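Local coordinates for arginine--tRNA ligase (Campylobacter jejuni, PDB 3FNR), which catalyses the ATP-dependent attachment of L-arginine to tRNA(Arg), releasing AMP and diphosphate, as a monomeric class I aminoacyl-tRNA synthetase, at residues Asn71-Val76 with Ile224-Asp229; Gly187-Glu192 with Glu205-Ile210; Trp196-Gln201 with Met257-Phe262. The protein carries 1 engineered substitution. One frame throughout, in Å; residues are numbered along the deposited sequence.

Contact 1 (Asn71-Val76 with Ile224-Asp229); sequences NTEYYV and IVYHKD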
ATOM      1  N   ASN A  71      -6.498  10.957   3.738  1.00 34.93           N
ATOM      2  CA  ASN A  71      -5.421  11.472   2.908  1.00 38.49           C
ATOM      3  C   ASN A  71      -4.164  10.635   2.961  1.00 32.93           C
ATOM      4  O   ASN A  71      -3.864  10.003   3.976  1.00 36.49           O
ATOM      5  CB  ASN A  71      -5.084  12.902   3.308  1.00 43.23           C
ATOM      6  CG  ASN A  71      -5.890  13.915   2.542  1.00 60.69           C
ATOM      7  OD1 ASN A  71      -7.039  14.197   2.881  1.00 63.46           O
ATOM      8  ND2 ASN A  71      -5.291  14.467   1.487  1.00 71.88           N
ATOM      9  N   THR A  72      -3.430  10.639   1.858  1.00 34.69           N
ATOM     10  CA  THR A  72      -2.168   9.917   1.756  1.00 36.84           C
ATOM     11  C   THR A  72      -1.018  10.836   1.376  1.00 37.42           C
ATOM     12  O   THR A  72      -1.190  11.781   0.587  1.00 35.15           O
ATOM     13  CB  THR A  72      -2.253   8.768   0.740  1.00 39.66           C
ATOM     14  OG1 THR A  72      -2.802   9.254  -0.490  1.00 38.61           O
ATOM     15  CG2 THR A  72      -3.150   7.677   1.279  1.00 39.46           C
ATOM     16  N   GLU A  73       0.157  10.530   1.921  1.00 33.17           N
ATOM     17  CA  GLU A  73       1.334  11.362   1.767  1.00 33.66           C
ATOM     18  C   GLU A  73       2.616  10.525   1.755  1.00 35.80           C
ATOM     19  O   GLU A  73       2.724   9.506   2.445  1.00 38.54           O
ATOM     20  CB  GLU A  73       1.369  12.443   2.863  1.00 37.46           C
ATOM     21  CG  GLU A  73       2.412  13.543   2.682  1.00 37.23           C
ATOM     22  CD  GLU A  73       2.130  14.783   3.522  1.00 42.01           C
ATOM     23  OE1 GLU A  73       2.880  15.011   4.495  1.00 39.12           O
ATOM     24  OE2 GLU A  73       1.170  15.534   3.203  1.00 40.54           O
ATOM     25  N   TYR A  74       3.573  10.964   0.945  1.00 31.15           N
ATOM     26  CA  TYR A  74       4.862  10.308   0.785  1.00 34.46           C
ATOM     27  C   TYR A  74       5.910  11.352   1.126  1.00 39.73           C
ATOM     28  O   TYR A  74       5.870  12.473   0.612  1.00 39.12           O
ATOM     29  CB  TYR A  74       5.006   9.851  -0.669  1.00 31.89           C
ATOM     30  CG  TYR A  74       6.256   9.077  -1.059  1.00 28.42           C
ATOM     31  CD1 TYR A  74       7.521   9.682  -1.060  1.00 36.00           C
ATOM     32  CD2 TYR A  74       6.160   7.765  -1.525  1.00 26.84           C
ATOM     33  CE1 TYR A  74       8.661   8.977  -1.450  1.00 34.14           C
ATOM     34  CE2 TYR A  74       7.296   7.055  -1.928  1.00 34.41           C
ATOM     35  CZ  TYR A  74       8.536   7.669  -1.888  1.00 33.19           C
ATOM     36  OH  TYR A  74       9.653   6.975  -2.280  1.00 34.75           O
ATOM     37  N   TYR A  75       6.843  10.978   1.992  1.00 39.72           N
ATOM     38  CA  TYR A  75       7.913  11.862   2.396  1.00 42.05           C
ATOM     39  C   TYR A  75       9.145  11.569   1.564  1.00 43.58           C
ATOM     40  O   TYR A  75       9.655  10.445   1.582  1.00 42.73           O
ATOM     41  CB  TYR A  75       8.234  11.645   3.876  1.00 42.04           C
ATOM     42  CG  TYR A  75       9.267  12.589   4.436  1.00 36.49           C
ATOM     43  CD1 TYR A  75       8.934  13.908   4.742  1.00 35.86           C
ATOM     44  CD2 TYR A  75      10.570  12.165   4.679  1.00 44.73           C
ATOM     45  CE1 TYR A  75       9.871  14.779   5.268  1.00 38.25           C
ATOM     46  CE2 TYR A  75      11.521  13.033   5.195  1.00 42.79           C
ATOM     47  CZ  TYR A  75      11.164  14.338   5.492  1.00 46.26           C
ATOM     48  OH  TYR A  75      12.093  15.204   6.031  1.00 44.78           O
ATOM     49  N   VAL A  76       9.621  12.590   0.852  1.00 44.68           N
ATOM     50  CA  VAL A  76      10.802  12.480  -0.007  1.00 47.01           C
ATOM     51  C   VAL A  76      12.051  12.947   0.740  1.00 45.66           C
ATOM     52  O   VAL A  76      12.190  14.125   1.035  1.00 48.15           O
ATOM     53  CB  VAL A  76      10.636  13.310  -1.313  1.00 47.37           C
ATOM     54  CG1 VAL A  76      11.693  12.939  -2.311  1.00 47.84           C
ATOM     55  CG2 VAL A  76       9.248  13.115  -1.927  1.00 45.29           C
ATOM     56  N   ILE A 224      10.868  14.605  13.697  1.00 30.46           N
ATOM     57  CA  ILE A 224      10.019  15.367  14.623  1.00 27.71           C
ATOM     58  C   ILE A 224       9.353  16.591  13.962  1.00 33.37           C
ATOM     59  O   ILE A 224       8.124  16.778  14.078  1.00 27.95           O
ATOM     60  CB  ILE A 224      10.800  15.807  15.874  1.00 31.46           C
ATOM     61  CG1 ILE A 224      11.255  14.571  16.662  1.00 32.91           C
ATOM     62  CG2 ILE A 224       9.926  16.679  16.765  1.00 27.02           C
ATOM     63  CD1 ILE A 224      12.077  14.898  17.856  1.00 30.84           C
ATOM     64  N   VAL A 225      10.166  17.383  13.257  1.00 29.87           N
ATOM     65  CA  VAL A 225       9.707  18.543  12.462  1.00 30.22           C
ATOM     66  C   VAL A 225       8.567  18.175  11.505  1.00 35.21           C
ATOM     67  O   VAL A 225       7.532  18.838  11.489  1.00 38.83           O
ATOM     68  CB  VAL A 225      10.886  19.164  11.646  1.00 35.17           C
ATOM     69  CG1 VAL A 225      10.394  20.195  10.632  1.00 39.55           C
ATOM     70  CG2 VAL A 225      11.926  19.790  12.573  1.00 31.32           C
ATOM     71  N   TYR A 226       8.764  17.111  10.727  1.00 31.82           N
ATOM     72  CA  TYR A 226       7.754  16.627   9.789  1.00 31.95           C
ATOM     73  C   TYR A 226       6.482  16.200  10.514  1.00 31.54           C
ATOM     74  O   TYR A 226       5.371  16.573  10.124  1.00 34.11           O
ATOM     75  CB  TYR A 226       8.306  15.453   8.969  1.00 29.86           C
ATOM     76  CG  TYR A 226       7.308  14.867   8.001  1.00 30.58           C
ATOM     77  CD1 TYR A 226       6.568  15.692   7.157  1.00 29.79           C
ATOM     78  CD2 TYR A 226       7.111  13.485   7.914  1.00 31.87           C
ATOM     79  CE1 TYR A 226       5.644  15.172   6.276  1.00 39.57           C
ATOM     80  CE2 TYR A 226       6.186  12.951   7.016  1.00 36.09           C
ATOM     81  CZ  TYR A 226       5.458  13.805   6.206  1.00 36.13           C
ATOM     82  OH  TYR A 226       4.547  13.315   5.308  1.00 33.19           O
ATOM     83  N   HIS A 227       6.653  15.417  11.571  1.00 30.34           N
ATOM     84  CA  HIS A 227       5.518  14.935  12.344  1.00 31.78           C
ATOM     85  C   HIS A 227       4.735  16.049  13.029  1.00 33.77           C
ATOM     86  O   HIS A 227       3.504  15.973  13.122  1.00 35.55           O
ATOM     87  CB  HIS A 227       5.966  13.862  13.322  1.00 32.89           C
ATOM     88  CG  HIS A 227       6.043  12.504  12.705  1.00 40.00           C
ATOM     89  ND1 HIS A 227       7.136  12.073  11.984  1.00 40.17           N
ATOM     90  CD2 HIS A 227       5.141  11.494  12.667  1.00 41.62           C
ATOM     91  CE1 HIS A 227       6.913  10.847  11.546  1.00 42.60           C
ATOM     92  NE2 HIS A 227       5.710  10.473  11.947  1.00 47.08           N
ATOM     93  N   LYS A 228       5.443  17.092  13.469  1.00 29.79           N
ATOM     94  CA  LYS A 228       4.811  18.289  14.026  1.00 32.21           C
ATOM     95  C   LYS A 228       3.863  18.926  13.005  1.00 34.57           C
ATOM     96  O   LYS A 228       2.738  19.292  13.339  1.00 41.05           O
ATOM     97  CB  LYS A 228       5.872  19.307  14.458  1.00 30.24           C
ATOM     98  CG  LYS A 228       5.282  20.577  15.088  1.00 33.21           C
ATOM     99  CD  LYS A 228       6.361  21.587  15.428  1.00 40.28           C
ATOM    100  CE  LYS A 228       5.757  22.891  15.911  1.00 40.75           C
ATOM    101  NZ  LYS A 228       5.282  23.710  14.765  1.00 43.54           N
ATOM    102  N   ASP A 229       4.336  19.064  11.768  1.00 30.17           N
ATOM    103  CA  ASP A 229       3.484  19.497  10.656  1.00 35.74           C
ATOM    104  C   ASP A 229       2.283  18.550  10.446  1.00 31.58           C
ATOM    105  O   ASP A 229       1.145  19.006  10.503  1.00 41.93           O
ATOM    106  CB  ASP A 229       4.318  19.640   9.382  1.00 27.68           C
ATOM    107  CG  ASP A 229       3.477  19.975   8.141  1.00 36.35           C
ATOM    108  OD1 ASP A 229       2.354  20.501   8.251  1.00 36.01           O
ATOM    109  OD2 ASP A 229       3.969  19.721   7.028  1.00 26.45           O
TER

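Contact 2 (Gly187-Glu192 with Glu205-Ile210); sequences GIYEQE and EKDRVI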
ATOM      1  N   GLY A 187      10.899  19.990  26.835  1.00 47.42           N
ATOM      2  CA  GLY A 187      11.304  18.745  26.214  1.00 42.21           C
ATOM      3  C   GLY A 187      12.735  18.688  25.754  1.00 42.15           C
ATOM      4  O   GLY A 187      13.205  17.633  25.340  1.00 43.26           O
ATOM      5  N   ILE A 188      13.429  19.821  25.807  1.00 47.69           N
ATOM      6  CA  ILE A 188      14.818  19.879  25.342  1.00 47.85           C
ATOM      7  C   ILE A 188      15.752  20.491  26.367  1.00 47.98           C
ATOM      8  O   ILE A 188      15.327  21.293  27.201  1.00 47.92           O
ATOM      9  CB  ILE A 188      14.983  20.636  23.997  1.00 48.45           C
ATOM     10  CG1 ILE A 188      14.386  22.047  24.078  1.00 51.55           C
ATOM     11  CG2 ILE A 188      14.421  19.812  22.838  1.00 49.71           C
ATOM     12  CD1 ILE A 188      14.792  22.957  22.938  1.00 49.13           C
ATOM     13  N   TYR A 189      17.024  20.096  26.290  1.00 43.90           N
ATOM     14  CA  TYR A 189      18.071  20.615  27.163  1.00 44.22           C
ATOM     15  C   TYR A 189      19.429  20.491  26.485  1.00 42.83           C
ATOM     16  O   TYR A 189      19.616  19.637  25.623  1.00 39.42           O
ATOM     17  CB  TYR A 189      18.082  19.867  28.503  1.00 44.16           C
ATOM     18  CG  TYR A 189      18.425  18.389  28.413  1.00 45.12           C
ATOM     19  CD1 TYR A 189      19.754  17.956  28.454  1.00 46.67           C
ATOM     20  CD2 TYR A 189      17.422  17.423  28.311  1.00 47.34           C
ATOM     21  CE1 TYR A 189      20.076  16.607  28.375  1.00 46.86           C
ATOM     22  CE2 TYR A 189      17.735  16.064  28.239  1.00 48.21           C
ATOM     23  CZ  TYR A 189      19.065  15.669  28.276  1.00 43.24           C
ATOM     24  OH  TYR A 189      19.395  14.340  28.206  1.00 49.12           O
ATOM     25  N   GLU A 190      20.379  21.324  26.904  1.00 48.94           N
ATOM     26  CA  GLU A 190      21.751  21.262  26.404  1.00 50.21           C
ATOM     27  C   GLU A 190      22.621  20.416  27.328  1.00 51.87           C
ATOM     28  O   GLU A 190      22.521  20.515  28.558  1.00 49.90           O
ATOM     29  CB  GLU A 190      22.344  22.677  26.249  1.00 51.82           C
ATOM     30  CG  GLU A 190      23.751  22.758  25.590  1.00 52.61           C
ATOM     31  CD  GLU A 190      24.917  22.517  26.565  1.00 63.87           C
ATOM     32  OE1 GLU A 190      25.987  22.040  26.122  1.00 60.92           O
ATOM     33  OE2 GLU A 190      24.762  22.787  27.777  1.00 67.30           O
ATOM     34  N   GLN A 191      23.479  19.603  26.712  1.00 53.13           N
ATOM     35  CA  GLN A 191      24.530  18.861  27.396  1.00 57.38           C
ATOM     36  C   GLN A 191      25.630  18.515  26.388  1.00 60.04           C
ATOM     37  O   GLN A 191      25.325  18.137  25.250  1.00 60.09           O
ATOM     38  CB  GLN A 191      23.967  17.590  28.025  1.00 58.53           C
ATOM     39  CG  GLN A 191      24.931  16.846  28.925  1.00 69.24           C
ATOM     40  CD  GLN A 191      24.366  15.529  29.399  1.00 77.09           C
ATOM     41  OE1 GLN A 191      23.503  15.489  30.278  1.00 83.39           O
ATOM     42  NE2 GLN A 191      24.852  14.436  28.821  1.00 77.01           N
ATOM     43  N   GLU A 192      26.887  18.667  26.826  1.00 59.64           N
ATOM     44  CA  GLU A 192      28.099  18.402  26.036  0.50 61.34           C
ATOM     45  C   GLU A 192      28.090  19.009  24.633  1.00 61.82           C
ATOM     46  O   GLU A 192      28.522  18.394  23.656  1.00 65.26           O
ATOM     47  CB  GLU A 192      28.438  16.903  26.011  0.50 62.76           C
ATOM     48  CG  GLU A 192      29.174  16.412  27.268  0.50 65.05           C
ATOM     49  CD  GLU A 192      30.557  17.040  27.453  0.50 67.96           C
ATOM     50  OE1 GLU A 192      31.327  17.120  26.468  0.50 66.90           O
ATOM     51  OE2 GLU A 192      30.878  17.444  28.593  0.50 65.06           O
ATOM     52  N   GLU A 205      13.486   4.589  26.251  1.00 63.36           N
ATOM     53  CA  GLU A 205      14.619   3.940  26.904  1.00 69.55           C
ATOM     54  C   GLU A 205      15.642   4.958  27.425  1.00 68.80           C
ATOM     55  O   GLU A 205      16.027   4.913  28.593  1.00 69.92           O
ATOM     56  CB  GLU A 205      15.277   2.962  25.919  1.00 70.84           C
ATOM     57  CG  GLU A 205      16.657   2.436  26.329  1.00 78.88           C
ATOM     58  CD  GLU A 205      17.410   1.758  25.185  1.00 81.16           C
ATOM     59  OE1 GLU A 205      18.403   1.048  25.465  1.00 89.39           O
ATOM     60  OE2 GLU A 205      17.021   1.934  24.008  1.00 91.22           O
ATOM     61  N   LYS A 206      16.055   5.872  26.551  1.00 67.00           N
ATOM     62  CA  LYS A 206      17.065   6.885  26.861  1.00 66.67           C
ATOM     63  C   LYS A 206      16.806   8.186  26.086  1.00 64.63           C
ATOM     64  O   LYS A 206      15.994   8.215  25.160  1.00 61.68           O
ATOM     65  CB  LYS A 206      18.469   6.351  26.546  1.00 65.73           C
ATOM     66  CG  LYS A 206      18.682   5.958  25.090  1.00 67.79           C
ATOM     67  CD  LYS A 206      20.103   5.493  24.833  1.00 74.01           C
ATOM     68  CE  LYS A 206      20.337   5.285  23.341  1.00 86.15           C
ATOM     69  NZ  LYS A 206      21.736   4.883  23.026  1.00 90.19           N
ATOM     70  N   ASP A 207      17.504   9.254  26.464  1.00 61.05           N
ATOM     71  CA  ASP A 207      17.364  10.540  25.787  1.00 56.39           C
ATOM     72  C   ASP A 207      18.087  10.536  24.440  1.00 55.39           C
ATOM     73  O   ASP A 207      18.978   9.714  24.209  1.00 56.14           O
ATOM     74  CB  ASP A 207      17.845  11.678  26.686  1.00 55.10           C
ATOM     75  CG  ASP A 207      16.896  11.946  27.841  1.00 55.70           C
ATOM     76  OD1 ASP A 207      17.288  12.667  28.777  1.00 58.08           O
ATOM     77  OD2 ASP A 207      15.757  11.437  27.821  1.00 56.49           O
ATOM     78  N   ARG A 208      17.683  11.443  23.553  1.00 49.22           N
ATOM     79  CA  ARG A 208      18.091  11.399  22.148  1.00 48.45           C
ATOM     80  C   ARG A 208      18.632  12.736  21.654  1.00 46.97           C
ATOM     81  O   ARG A 208      18.148  13.783  22.060  1.00 51.88           O
ATOM     82  CB  ARG A 208      16.898  10.998  21.271  1.00 44.14           C
ATOM     83  CG  ARG A 208      16.082   9.785  21.742  1.00 46.66           C
ATOM     84  CD  ARG A 208      16.835   8.484  21.557  1.00 45.00           C
ATOM     85  NE  ARG A 208      16.175   7.382  22.256  1.00 50.72           N
ATOM     86  CZ  ARG A 208      16.502   6.100  22.127  1.00 47.59           C
ATOM     87  NH1 ARG A 208      15.837   5.185  22.808  1.00 50.92           N
ATOM     88  NH2 ARG A 208      17.482   5.726  21.311  1.00 41.50           N
ATOM     89  N   VAL A 209      19.608  12.698  20.751  1.00 49.63           N
ATOM     90  CA  VAL A 209      20.194  13.924  20.200  1.00 50.83           C
ATOM     91  C   VAL A 209      19.322  14.552  19.109  1.00 53.72           C
ATOM     92  O   VAL A 209      19.010  13.910  18.097  1.00 50.86           O
ATOM     93  CB  VAL A 209      21.617  13.683  19.647  1.00 50.56           C
ATOM     94  CG1 VAL A 209      22.195  14.961  19.020  1.00 49.04           C
ATOM     95  CG2 VAL A 209      22.525  13.186  20.745  1.00 47.46           C
ATOM     96  N   ILE A 210      18.936  15.808  19.336  1.00 49.90           N
ATOM     97  CA  ILE A 210      18.208  16.602  18.352  1.00 49.62           C
ATOM     98  C   ILE A 210      19.184  17.405  17.492  1.00 47.07           C
ATOM     99  O   ILE A 210      19.143  17.332  16.269  1.00 53.28           O
ATOM    100  CB  ILE A 210      17.180  17.553  19.031  1.00 51.02           C
ATOM    101  CG1 ILE A 210      16.117  16.752  19.777  1.00 54.98           C
ATOM    102  CG2 ILE A 210      16.505  18.455  18.009  1.00 58.68           C
ATOM    103  CD1 ILE A 210      15.503  15.600  18.966  1.00 45.23           C
TER

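Contact 3 (Trp196-Gln201 with Met257-Phe262); sequences WLASSQ and MEFLGF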
ATOM      1  N   TRP A 196      19.487  17.955  23.337  1.00 47.72           N
ATOM      2  CA  TRP A 196      18.886  16.639  23.517  1.00 46.54           C
ATOM      3  C   TRP A 196      17.380  16.746  23.716  1.00 43.83           C
ATOM      4  O   TRP A 196      16.899  17.739  24.242  1.00 40.71           O
ATOM      5  CB  TRP A 196      19.475  15.955  24.756  1.00 51.99           C
ATOM      6  CG  TRP A 196      20.947  15.656  24.689  1.00 58.74           C
ATOM      7  CD1 TRP A 196      21.973  16.551  24.810  1.00 63.50           C
ATOM      8  CD2 TRP A 196      21.557  14.370  24.516  1.00 60.39           C
ATOM      9  NE1 TRP A 196      23.182  15.907  24.705  1.00 61.08           N
ATOM     10  CE2 TRP A 196      22.958  14.567  24.526  1.00 62.79           C
ATOM     11  CE3 TRP A 196      21.056  13.070  24.350  1.00 64.95           C
ATOM     12  CZ2 TRP A 196      23.868  13.512  24.375  1.00 60.79           C
ATOM     13  CZ3 TRP A 196      21.964  12.017  24.201  1.00 63.44           C
ATOM     14  CH2 TRP A 196      23.355  12.249  24.216  1.00 62.27           C
ATOM     15  N   LEU A 197      16.647  15.716  23.293  1.00 42.92           N
ATOM     16  CA  LEU A 197      15.243  15.536  23.669  1.00 42.94           C
ATOM     17  C   LEU A 197      15.167  14.672  24.929  1.00 41.14           C
ATOM     18  O   LEU A 197      15.765  13.602  24.990  1.00 41.77           O
ATOM     19  CB  LEU A 197      14.448  14.881  22.528  1.00 40.29           C
ATOM     20  CG  LEU A 197      12.987  14.460  22.767  1.00 40.37           C
ATOM     21  CD1 LEU A 197      12.009  15.617  22.610  1.00 33.90           C
ATOM     22  CD2 LEU A 197      12.613  13.334  21.825  1.00 38.84           C
ATOM     23  N   ALA A 198      14.410  15.131  25.921  1.00 44.51           N
ATOM     24  CA  ALA A 198      14.278  14.431  27.199  1.00 44.60           C
ATOM     25  C   ALA A 198      13.230  13.323  27.134  1.00 45.56           C
ATOM     26  O   ALA A 198      12.290  13.298  27.927  1.00 45.92           O
ATOM     27  CB  ALA A 198      13.937  15.426  28.304  1.00 46.37           C
ATOM     28  N   SER A 199      13.416  12.395  26.199  1.00 49.35           N
ATOM     29  CA  SER A 199      12.388  11.410  25.848  1.00 48.61           C
ATOM     30  C   SER A 199      12.171  10.331  26.900  1.00 50.24           C
ATOM     31  O   SER A 199      11.080   9.757  26.982  1.00 51.54           O
ATOM     32  CB  SER A 199      12.682  10.785  24.479  1.00 47.62           C
ATOM     33  OG  SER A 199      14.046  10.419  24.363  1.00 48.89           O
ATOM     34  N   SER A 200      13.190  10.079  27.721  1.00 48.79           N
ATOM     35  CA  SER A 200      13.071   9.132  28.837  1.00 50.93           C
ATOM     36  C   SER A 200      12.140   9.618  29.961  1.00 53.67           C
ATOM     37  O   SER A 200      11.733   8.830  30.816  1.00 58.53           O
ATOM     38  CB  SER A 200      14.446   8.798  29.400  1.00 48.53           C
ATOM     39  OG  SER A 200      15.049   9.959  29.933  1.00 47.99           O
ATOM     40  N   GLN A 201      11.802  10.910  29.949  1.00 55.55           N
ATOM     41  CA  GLN A 201      10.790  11.470  30.850  1.00 57.53           C
ATOM     42  C   GLN A 201       9.373  11.134  30.374  1.00 58.89           C
ATOM     43  O   GLN A 201       8.390  11.412  31.069  1.00 59.39           O
ATOM     44  CB  GLN A 201      10.950  12.993  30.981  1.00 55.46           C
ATOM     45  CG  GLN A 201      12.297  13.455  31.566  1.00 58.58           C
ATOM     46  CD  GLN A 201      12.366  14.962  31.815  1.00 58.86           C
ATOM     47  OE1 GLN A 201      11.350  15.663  31.778  1.00 59.63           O
ATOM     48  NE2 GLN A 201      13.575  15.463  32.071  1.00 60.36           N
ATOM     49  N   MET A 257       6.006  13.848  20.331  1.00 42.06           N
ATOM     50  CA  MET A 257       4.660  14.376  20.111  1.00 38.90           C
ATOM     51  C   MET A 257       4.016  14.879  21.404  1.00 39.68           C
ATOM     52  O   MET A 257       3.301  15.883  21.393  1.00 36.63           O
ATOM     53  CB  MET A 257       3.757  13.353  19.389  1.00 34.64           C
ATOM     54  CG  MET A 257       4.231  12.931  17.974  1.00 36.04           C
ATOM     55  SD  MET A 257       4.503  14.283  16.804  1.00 32.80           S
ATOM     56  CE  MET A 257       6.290  14.423  16.895  1.00 34.15           C
ATOM     57  N   GLU A 258       4.291  14.202  22.516  1.00 42.22           N
ATOM     58  CA  GLU A 258       3.802  14.657  23.820  1.00 46.13           C
ATOM     59  C   GLU A 258       4.452  15.986  24.195  1.00 42.60           C
ATOM     60  O   GLU A 258       3.797  16.873  24.742  1.00 38.56           O
ATOM     61  CB  GLU A 258       4.063  13.611  24.910  1.00 46.87           C
ATOM     62  CG  GLU A 258       3.217  12.330  24.801  1.00 58.39           C
ATOM     63  CD  GLU A 258       1.729  12.537  25.093  1.00 65.14           C
ATOM     64  OE1 GLU A 258       0.915  11.712  24.623  1.00 69.69           O
ATOM     65  OE2 GLU A 258       1.365  13.509  25.793  1.00 69.65           O
ATOM     66  N   PHE A 259       5.734  16.124  23.862  1.00 42.92           N
ATOM     67  CA  PHE A 259       6.489  17.354  24.109  1.00 41.57           C
ATOM     68  C   PHE A 259       6.184  18.458  23.080  1.00 43.99           C
ATOM     69  O   PHE A 259       6.861  19.483  23.053  1.00 48.31           O
ATOM     70  CB  PHE A 259       7.991  17.069  24.103  1.00 38.16           C
ATOM     71  CG  PHE A 259       8.540  16.557  25.417  1.00 38.16           C
ATOM     72  CD1 PHE A 259       8.202  17.161  26.629  1.00 35.43           C
ATOM     73  CD2 PHE A 259       9.441  15.502  25.428  1.00 36.71           C
ATOM     74  CE1 PHE A 259       8.731  16.697  27.827  1.00 44.38           C
ATOM     75  CE2 PHE A 259       9.972  15.027  26.611  1.00 38.97           C
ATOM     76  CZ  PHE A 259       9.620  15.627  27.822  1.00 41.90           C
ATOM     77  N   LEU A 260       5.188  18.238  22.227  1.00 41.92           N
ATOM     78  CA  LEU A 260       4.737  19.263  21.287  1.00 41.19           C
ATOM     79  C   LEU A 260       3.276  19.608  21.555  1.00 44.03           C
ATOM     80  O   LEU A 260       2.648  20.366  20.805  1.00 47.62           O
ATOM     81  CB  LEU A 260       4.939  18.808  19.837  1.00 37.95           C
ATOM     82  CG  LEU A 260       6.370  18.743  19.283  1.00 39.11           C
ATOM     83  CD1 LEU A 260       6.417  17.975  17.980  1.00 38.49           C
ATOM     84  CD2 LEU A 260       6.942  20.130  19.064  1.00 34.63           C
ATOM     85  N   GLY A 261       2.741  19.051  22.639  1.00 45.57           N
ATOM     86  CA  GLY A 261       1.382  19.354  23.067  1.00 44.38           C
ATOM     87  C   GLY A 261       0.360  18.401  22.488  1.00 46.31           C
ATOM     88  O   GLY A 261      -0.836  18.534  22.760  1.00 46.77           O
ATOM     89  N   PHE A 262       0.828  17.435  21.696  1.00 44.32           N
ATOM     90  CA  PHE A 262      -0.062  16.465  21.062  1.00 45.87           C
ATOM     91  C   PHE A 262      -0.349  15.273  21.972  1.00 44.04           C
ATOM     92  O   PHE A 262       0.470  14.909  22.818  1.00 44.13           O
ATOM     93  CB  PHE A 262       0.512  15.952  19.734  1.00 41.67           C
ATOM     94  CG  PHE A 262       0.802  17.032  18.723  1.00 41.72           C
ATOM     95  CD1 PHE A 262       2.089  17.190  18.215  1.00 35.43           C
ATOM     96  CD2 PHE A 262      -0.205  17.879  18.269  1.00 30.88           C
ATOM     97  CE1 PHE A 262       2.370  18.182  17.278  1.00 35.70           C
ATOM     98  CE2 PHE A 262       0.070  18.879  17.339  1.00 41.17           C
ATOM     99  CZ  PHE A 262       1.365  19.029  16.845  1.00 36.41           C
TER

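Contact 1 (Asn71-Val76 with Ile224-Asp229)
In the class I catalytic domain, a Rossmann-type nucleotide-binding fold, strand 69-76, flanked by parallel strands 31-35 and 165-167 in the mixed central sheet, is met by helix 219-231 through three side chains, E73, Y75 and Y226. It is a compact example of one tyrosine serving both a polar and an aromatic neighbour. The hydroxyl OH of Y226 donates to OE1 of E73 at 2.5 Å, a short bond that uses the anti lone pair of the carboxylate, the one turned away from OE2. The acid reaches it from the opposite direction on an extended chain, its carboxylate plane turned 36° from the ring. Y75 slides alongside: its CD1 lies 3.5 Å above the Y226 ring plane, over the centre, and approaches Y226 CD2 to 3.7 Å. With centroids 4.5 Å apart and planes inclined by 36°, the two rings overlap without lying parallel. CG of Y226 is anti to its backbone N (chi1 178°), which carries the ring out from the helix to the strand. OE2 of E73 forms a salt bridge with R233, which also pairs with D229, so one arginine probably offsets both acids. Around this buried cluster, E35 touches both tyrosines, and V166 touches all three side chains.

Contact 2 (Gly187-Glu192 with Glu205-Ile210)
Y189 meets D207 across a small antiparallel sheet of three strands, where strand 194-197 runs between 188-191 and 208-211. The two outer strands share no backbone ladder here, and the example illustrates how a long side chain can bridge over a middle strand. From CB, the Y189 side chain starts between its own backbone N and carbonyl carbon (chi1 64°), and the ring then runs across toward the residue that leads into the far strand. On the way it lies against W196 of the middle strand, the two rings nearly parallel, and it also touches A198. At the far end of the ring, CE2 and CZ each come to 3.5 Å from OD1 of D207, which sits at the ring edge, near its plane. The hydroxyl OH finishes the reach: it donates to D207 OD1 at 2.8 Å and lies 3.4 Å from D207 CB.

The aspartate, in the loop just before strand 208-211, crosses the tyrosine at about a right angle, its carboxylate plane turned 59° from the ring. Its CB points toward the 187-192 segment. The work of the carboxylate is divided between its oxygens. OD1 faces the tyrosine, and OD2 takes a hydrogen bond from OG of S200, in the short 3-10 segment after the middle strand. The acid thus joins that segment to the first strand of the sheet, and two polar partners probably limit how far it can rotate. This is a surface contact, about 35 Å from the centre of the chain to the centre of the contact. The bond itself is not quite flat: the tyrosine OH meets OD1 on its anti side, 19° out of the carboxylate plane.

Contact 3 (Trp196-Gln201 with Met257-Phe262)
F259, the first residue to leave helical geometry at the end of helix 250-258, lies opposite S199, their CA atoms 8.6 Å apart, where segment 196-201 bends through an inverse gamma turn centred on A198 and enters a short 3-10 segment. The phenylalanine is the shared partner of this bend, its CG beside the backbone N (chi1 -84°), which turns the ring from the helix end toward the bend, edge-on. In the plane of the ring, A198 O stands 3.2 Å from CE2, so that the carbonyl oxygen faces the aromatic rim. CB of A198 is 4.3 Å from the same carbon. L197 adds an apolar touch from an oblique angle, with CD1 3.8 Å from F259 CD2. These residues place the end of helix 250-258 against the end of strand 194-197 in the small antiparallel sheet. The helix that presents this ring ends in a Schellman motif: F262 N and G261 N return to M257 O and E258 O, and G261, with positive phi, is the C-prime residue. L260 N also reaches M257 O, from the opposite face of its plane to F262 N. L182 of helix 175-184 and K202 pack on F259 as well, while Q201 OE1 stands at the ring edge, 4.3 Å from CZ.

From the N terminus, the first segment reached is strand 69-76, and contact 1 closes its long loop only when helix 219-231 returns to that strand. Within this loop sits the whole of contact 2, a short excursion that joins strand 188-191 to the residue leading into strand 208-211. Contact 3 starts between the segments of contact 2, so the two cross, and it ends beyond helix 219-231, crossing contact 1 too. Helix 219-231 is the common element: I224 CD1 meets I210 CD1 of contact 2 at 3.7 Å, and H227 CB meets M257 CE of contact 3 at 3.6 Å. Together the three contacts tie the mixed central sheet, this helix, the small antiparallel sheet and the end of helix 250-258.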